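Side-chain contacts in putative alkaline phosphatase (PDB 4F1V), which binds phosphate in the periplasm with high affinity and probably delivers it to an ABC transporter for import: residues Ala23-Tyr28 against Arg312-Lys317; Asn324-Ile329 against Phe334-Thr339; Arg346-Phe349 against Ala355-Ile358. One frame throughout, in Å; residues are numbered along the deposited sequence.

Overall arrangement
Three contacts tie the C-terminal helices of a venus-flytrap phosphate-binding protein to an N-terminal loop and to the chain around them, and two of the three are short-range. From the N terminus, loop 23-28 packs on helix 305-318, so interaction 1 closes a loop of 283 intervening residues. Interaction 2 follows in series: helix 326-331 folds against the segment leading into helix 339-349, with four residues between its segments. Interaction 3 comes last, where the end of helix 339-349 meets 355-358 across a five-residue loop. None encloses or crosses another along the chain. Interaction 1 touches both others, K317 packing on N324 and N325, and R312 NH1 probably bonding I358 O; interactions 2 and 3 stay about 5 Å apart at their nearest atoms.

Interaction 1. Residues Ala23-Tyr28 against Arg312-Lys317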
# COMPACT_ATOMS: atom_id res chain seq x y z
N ALA A 23 7.65 22.28 -0.94
CA ALA A 23 7.03 23.55 -0.57
C ALA A 23 5.58 23.59 -1.00
O ALA A 23 5.20 23.18 -2.07
CB ALA A 23 7.78 24.71 -1.22
N GLY A 24 4.76 24.17 -0.10
CA GLY A 24 3.35 24.35 -0.38
C GLY A 24 2.49 23.20 0.05
O GLY A 24 1.26 23.34 0.04
N PHE A 25 3.06 22.03 0.40
CA PHE A 25 2.29 20.86 0.80
C PHE A 25 2.00 20.92 2.27
O PHE A 25 2.89 21.00 3.12
CB PHE A 25 3.05 19.56 0.49
CG PHE A 25 2.95 19.09 -0.94
CD1 PHE A 25 3.48 19.82 -2.00
CD2 PHE A 25 2.39 17.87 -1.24
CE1 PHE A 25 3.42 19.36 -3.28
CE2 PHE A 25 2.28 17.41 -2.52
CZ PHE A 25 2.80 18.14 -3.57
N ALA A 26 0.73 20.83 2.61
CA ALA A 26 0.28 20.61 3.99
C ALA A 26 0.72 19.22 4.47
O ALA A 26 1.00 18.31 3.67
CB ALA A 26 -1.22 20.71 4.05
N GLN A 27 0.78 19.04 5.77
CA GLN A 27 1.21 17.75 6.29
C GLN A 27 0.13 16.70 5.90
O GLN A 27 -1.07 16.88 5.98
CB GLN A 27 1.40 17.85 7.79
CG GLN A 27 2.55 18.75 8.28
CD GLN A 27 3.89 18.35 7.59
OE1 GLN A 27 4.42 17.23 7.83
NE2 GLN A 27 4.46 19.24 6.81
N TYR A 28 0.65 15.51 5.53
CA TYR A 28 -0.17 14.39 5.07
C TYR A 28 -1.07 13.87 6.19
O TYR A 28 -0.65 13.76 7.35
CB TYR A 28 0.79 13.23 4.66
CG TYR A 28 0.12 12.00 4.12
CD1 TYR A 28 -0.25 11.95 2.77
CD2 TYR A 28 -0.15 10.88 4.91
CE1 TYR A 28 -0.83 10.79 2.25
CE2 TYR A 28 -0.73 9.73 4.39
CZ TYR A 28 -1.04 9.69 3.05
OH TYR A 28 -1.57 8.56 2.48
N ARG A 312 4.46 19.90 -9.50
CA ARG A 312 5.61 19.49 -10.33
C ARG A 312 6.87 19.37 -9.47
O ARG A 312 7.65 18.41 -9.64
CB ARG A 312 5.85 20.50 -11.49
CG ARG A 312 4.78 20.46 -12.56
CD ARG A 312 5.00 21.43 -13.68
NE ARG A 312 6.29 21.22 -14.32
CZ ARG A 312 6.59 20.27 -15.19
NH1 ARG A 312 5.61 19.44 -15.66
NH2 ARG A 312 7.83 20.07 -15.64
N ASP A 313 7.14 20.33 -8.60
CA ASP A 313 8.35 20.30 -7.80
C ASP A 313 8.39 19.09 -6.88
O ASP A 313 9.48 18.52 -6.63
CB ASP A 313 8.48 21.60 -7.01
CG ASP A 313 8.75 22.85 -7.88
OD1 ASP A 313 9.16 22.65 -9.05
OD2 ASP A 313 8.59 23.96 -7.35
N PHE A 314 7.24 18.64 -6.37
CA PHE A 314 7.22 17.39 -5.60
C PHE A 314 7.58 16.18 -6.45
O PHE A 314 8.41 15.34 -6.05
CB PHE A 314 5.85 17.18 -4.95
CG PHE A 314 5.72 15.82 -4.30
CD1 PHE A 314 6.55 15.47 -3.23
CD2 PHE A 314 4.81 14.88 -4.77
CE1 PHE A 314 6.47 14.18 -2.68
CE2 PHE A 314 4.76 13.60 -4.25
CZ PHE A 314 5.62 13.24 -3.21
N PHE A 315 7.01 16.05 -7.66
CA PHE A 315 7.38 14.98 -8.52
C PHE A 315 8.88 15.01 -8.86
O PHE A 315 9.53 13.96 -8.96
CB PHE A 315 6.53 14.98 -9.82
CG PHE A 315 5.20 14.24 -9.68
CD1 PHE A 315 4.98 13.04 -10.40
CD2 PHE A 315 4.17 14.70 -8.88
CE1 PHE A 315 3.81 12.37 -10.30
CE2 PHE A 315 3.00 13.99 -8.73
CZ PHE A 315 2.81 12.83 -9.45
N THR A 316 9.44 16.21 -9.07
CA THR A 316 10.85 16.37 -9.39
C THR A 316 11.72 15.78 -8.27
O THR A 316 12.78 15.20 -8.54
CB THR A 316 11.15 17.84 -9.62
OG1 THR A 316 10.49 18.21 -10.84
CG2 THR A 316 12.62 18.14 -9.78
N LYS A 317 11.32 15.93 -7.03
CA LYS A 317 12.00 15.31 -5.89
C LYS A 317 11.76 13.81 -5.77
O LYS A 317 12.70 13.01 -5.69
CB LYS A 317 11.67 16.07 -4.60
CG LYS A 317 12.46 15.51 -3.44
CD LYS A 317 12.49 16.34 -2.22
CE LYS A 317 13.63 16.02 -1.26
NZ LYS A 317 13.53 16.91 -0.07
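F25 CZ rests against F314 CB at 3.5 Å, an aromatic contact that packs the loop before strand 29-30 onto helix 305-318 in the periplasmic binding protein fold. CE1 of F25 also meets F314 CB, at 3.7 Å, so the far end of one ring abuts the root of the other side chain. The rings meet obliquely, their centroids 5.2 Å apart and their planes at 48°, and the two side chains cross at about a right angle. F314 CB already points to the loop from the helix backbone; with CG opposite the backbone N (chi1 172°), the ring is placed where its CG comes within 3.8 Å of F25 CZ. Both residues are buried and the contact is wholly apolar, which makes it a matter of shape and van der Waals fit.

Further out, strand 291-299 also packs on the pair, F298 touching F25 and L296 touching F314, while W59 meets the F25 ring and H318 that of F314. Backbone bonds from G24 and A26 to I3 hold the loop. G24 has a positive phi, where a CB would jam against the preceding carbonyl, A23 O, the same oxygen that sits in plane at the edge of the F25 ring.

Interaction 2. Residues Asn324-Ile329 against Phe334-Thr339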
# COMPACT_ATOMS: atom_id res chain seq x y z
N ASN A 324 16.66 13.28 -3.93
CA ASN A 324 15.40 12.62 -3.93
C ASN A 324 15.01 12.14 -2.50
O ASN A 324 15.64 12.51 -1.51
CB ASN A 324 15.36 11.50 -5.01
CG ASN A 324 16.33 10.37 -4.68
OD1 ASN A 324 16.49 9.94 -3.54
ND2 ASN A 324 16.96 9.81 -5.75
N ASN A 325 13.94 11.34 -2.41
CA ASN A 325 13.45 10.90 -1.11
C ASN A 325 13.87 9.46 -0.76
O ASN A 325 13.35 8.88 0.21
CB ASN A 325 11.95 11.01 -1.06
CG ASN A 325 11.44 12.44 -0.98
OD1 ASN A 325 12.09 13.30 -0.32
ND2 ASN A 325 10.30 12.77 -1.58
N ASP A 326 14.83 8.87 -1.49
CA ASP A 326 15.10 7.46 -1.31
C ASP A 326 15.63 7.11 0.07
O ASP A 326 15.29 6.03 0.60
CB ASP A 326 16.01 6.93 -2.39
CG ASP A 326 15.35 6.82 -3.75
OD1 ASP A 326 14.15 7.12 -3.90
OD2 ASP A 326 16.08 6.37 -4.71
N ALA A 327 16.48 7.96 0.68
CA ALA A 327 16.96 7.63 2.02
C ALA A 327 15.78 7.54 3.02
O ALA A 327 15.69 6.58 3.81
CB ALA A 327 18.01 8.61 2.51
N ALA A 328 14.86 8.52 2.95
CA ALA A 328 13.67 8.50 3.81
C ALA A 328 12.79 7.28 3.52
O ALA A 328 12.20 6.71 4.45
CB ALA A 328 12.86 9.77 3.63
N ILE A 329 12.68 6.90 2.25
CA ILE A 329 11.94 5.69 1.88
C ILE A 329 12.49 4.50 2.64
O ILE A 329 11.74 3.73 3.27
CB ILE A 329 11.94 5.55 0.36
CG1 ILE A 329 11.08 6.64 -0.30
CG2 ILE A 329 11.49 4.15 -0.05
CD1 ILE A 329 11.26 6.80 -1.79
N PHE A 334 10.60 0.82 3.48
CA PHE A 334 10.11 0.67 2.11
C PHE A 334 11.28 0.55 1.12
O PHE A 334 12.44 0.79 1.43
CB PHE A 334 9.15 1.84 1.76
CG PHE A 334 8.00 1.97 2.72
CD1 PHE A 334 7.13 0.91 2.95
CD2 PHE A 334 7.75 3.18 3.35
CE1 PHE A 334 6.07 1.03 3.85
CE2 PHE A 334 6.71 3.31 4.23
CZ PHE A 334 5.88 2.23 4.47
N VAL A 335 10.86 0.22 -0.12
CA VAL A 335 11.82 -0.01 -1.21
C VAL A 335 11.73 1.12 -2.24
O VAL A 335 10.66 1.32 -2.85
CB VAL A 335 11.54 -1.37 -1.91
CG1 VAL A 335 12.53 -1.61 -3.02
CG2 VAL A 335 11.60 -2.53 -0.93
N PRO A 336 12.82 1.83 -2.48
CA PRO A 336 12.85 2.85 -3.55
C PRO A 336 12.58 2.22 -4.92
O PRO A 336 12.83 1.03 -5.18
CB PRO A 336 14.27 3.39 -3.49
CG PRO A 336 14.67 3.15 -2.05
CD PRO A 336 14.09 1.83 -1.67
N LEU A 337 12.03 3.03 -5.81
CA LEU A 337 11.87 2.59 -7.17
C LEU A 337 13.20 2.60 -7.90
O LEU A 337 14.06 3.50 -7.69
CB LEU A 337 10.92 3.51 -7.97
CG LEU A 337 9.49 3.59 -7.34
CD1 LEU A 337 8.60 4.45 -8.21
CD2 LEU A 337 8.86 2.24 -7.08
N PRO A 338 13.44 1.62 -8.80
CA PRO A 338 14.60 1.60 -9.67
C PRO A 338 14.75 2.92 -10.42
O PRO A 338 13.83 3.62 -10.81
CB PRO A 338 14.34 0.41 -10.60
CG PRO A 338 13.49 -0.54 -9.81
CD PRO A 338 12.62 0.41 -8.98
N THR A 339 16.01 3.21 -10.79
CA THR A 339 16.30 4.40 -11.55
C THR A 339 15.51 4.46 -12.88
O THR A 339 14.97 5.55 -13.27
CB THR A 339 17.83 4.43 -11.82
OG1 THR A 339 18.51 4.40 -10.55
CG2 THR A 339 18.21 5.59 -12.67
O HOH W 1 12.08 5.80 -5.29
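F334 N donates to I329 O at 3.1 Å with an N-H...O angle of 150°, the donor tilted 31° from the carbonyl plane, so the chain leaving helix 326-331 is fastened back onto it. I329 supplies the apolar part through one branch. Its CG1 lies beside the backbone N, which puts CG2 anti to that N; CG2 reaches P336 N at 3.6 Å and P336 CD at 3.8 Å, and also touches F334 CB. The methyl thus packs against the backbone joining V335 to P336.

D326 meets the same proline at another atom. Its CG lies 3.6 Å from P336 CB, the carboxylate crossing the pyrrolidine ring at a slant with both oxygens near that carbon. The polar ends are used separately: OD1 accepts from a water at 2.8 Å, and that water in turn accepts from L337 N, while OD2 forms a salt bridge with K342 on the next helix. With an alanine here, K342 is likely to lose its charged mate and the water its acceptor, and P336 CB the carboxylate packed against it. Ahead of the helix, in the conformer given, N324 OD1 accepts from D326 N at 2.8 Å and 165°, an Asx turn leading into the helix.

I329 and F334 also both pack on V91 of strand 85-94, and F334 touches L10, a residue of the phosphate pocket; its side chain is about 9 Å from the bound ion. The contact therefore belongs to the loop linking helix 326-331 to helix 339-349, preceded by the Asx turn at N324, and it borders, without entering, the ligand site.

Interaction 3. Residues Arg346-Phe349 against Ala355-Ile358; sequences RASF and ALSI
L356 packs alongside F349, the two side chains pointing the same way, where the end of helix 339-349 meets the returning chain. Its CB lies 3.4 Å from S348 O and 3.9 Å from CE2 of the F349 ring. From there the chain runs through CG, placed beside the backbone N and away from the carbonyl carbon (chi1 -59°), to CD1, which touches the same ring atom, F349 CE2, at 4.0 Å. The backbone joins in: L356 O approaches CD2 of F349 at 3.5 Å, at the ring's edge and near its plane. One face of that ring is taken by its own neighbour, S348 CB, which stands over the ring centre, and W268 and strand 85-94, through I86 and V88, pack on F349 too.

One nearly straight bond joins the two segments, I358 N to F349 O at 2.9 Å and 178°, although the donor stands 40° above the carbonyl plane. Around the same oxygen gather I358 CG1, at 3.4 Å, and S357 CA, the latter through a CA-H...O contact. S357 OG bonds instead to A352 O within the intervening loop. Chemically, then, the contact combines one backbone bond with apolar cover: the helix-end carbonyl, F349 O, finds its donor in the returning chain, and carbon atoms of I358 and S357 pack against that oxygen.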
# COMPACT_ATOMS: atom_id res chain seq x y z
N ARG A 346 8.99 10.32 -14.80
CA ARG A 346 9.26 11.68 -15.21
C ARG A 346 8.91 11.95 -16.67
O ARG A 346 8.40 13.01 -17.04
CB ARG A 346 10.76 12.04 -14.99
CG ARG A 346 11.23 12.00 -13.55
CD ARG A 346 12.54 12.72 -13.31
NE ARG A 346 13.55 12.26 -14.21
CZ ARG A 346 14.35 11.20 -13.98
NH1 ARG A 346 15.27 10.79 -14.92
NH2 ARG A 346 14.27 10.49 -12.86
N ALA A 347 9.21 10.96 -17.53
CA ALA A 347 9.01 11.17 -18.97
C ALA A 347 7.54 11.41 -19.30
O ALA A 347 7.22 12.19 -20.23
CB ALA A 347 9.52 9.98 -19.77
N SER A 348 6.65 10.77 -18.59
CA SER A 348 5.21 10.99 -18.81
C SER A 348 4.66 12.22 -18.08
O SER A 348 3.91 13.02 -18.66
CB SER A 348 4.37 9.75 -18.41
OG SER A 348 4.55 8.68 -19.31
N PHE A 349 4.98 12.36 -16.79
CA PHE A 349 4.27 13.28 -15.93
C PHE A 349 5.00 14.59 -15.67
O PHE A 349 4.36 15.55 -15.19
CB PHE A 349 3.83 12.58 -14.61
CG PHE A 349 2.96 11.40 -14.91
CD1 PHE A 349 3.32 10.10 -14.57
CD2 PHE A 349 1.73 11.54 -15.60
CE1 PHE A 349 2.59 9.02 -14.90
CE2 PHE A 349 0.97 10.44 -15.93
CZ PHE A 349 1.38 9.16 -15.55
N ALA A 355 2.01 14.58 -23.57
CA ALA A 355 0.58 14.83 -23.42
C ALA A 355 0.09 14.60 -22.01
O ALA A 355 -1.00 15.13 -21.66
CB ALA A 355 -0.19 13.94 -24.35
N LEU A 356 0.80 13.78 -21.21
CA LEU A 356 0.38 13.48 -19.83
C LEU A 356 0.99 14.39 -18.80
O LEU A 356 0.70 14.24 -17.59
CB LEU A 356 0.73 12.00 -19.49
CG LEU A 356 0.11 10.95 -20.38
CD1 LEU A 356 0.42 9.56 -19.84
CD2 LEU A 356 -1.36 11.14 -20.53
N SER A 357 1.81 15.36 -19.18
CA SER A 357 2.62 16.06 -18.20
C SER A 357 1.79 17.05 -17.36
O SER A 357 0.91 17.76 -17.85
CB SER A 357 3.81 16.76 -18.88
OG SER A 357 3.36 17.83 -19.70
N ILE A 358 2.15 17.11 -16.09
CA ILE A 358 1.47 17.98 -15.14
C ILE A 358 1.63 19.42 -15.60
O ILE A 358 2.73 19.90 -15.86
CB ILE A 358 2.01 17.77 -13.70
CG1 ILE A 358 1.76 16.35 -13.20
CG2 ILE A 358 1.47 18.80 -12.74
CD1 ILE A 358 2.71 15.89 -12.11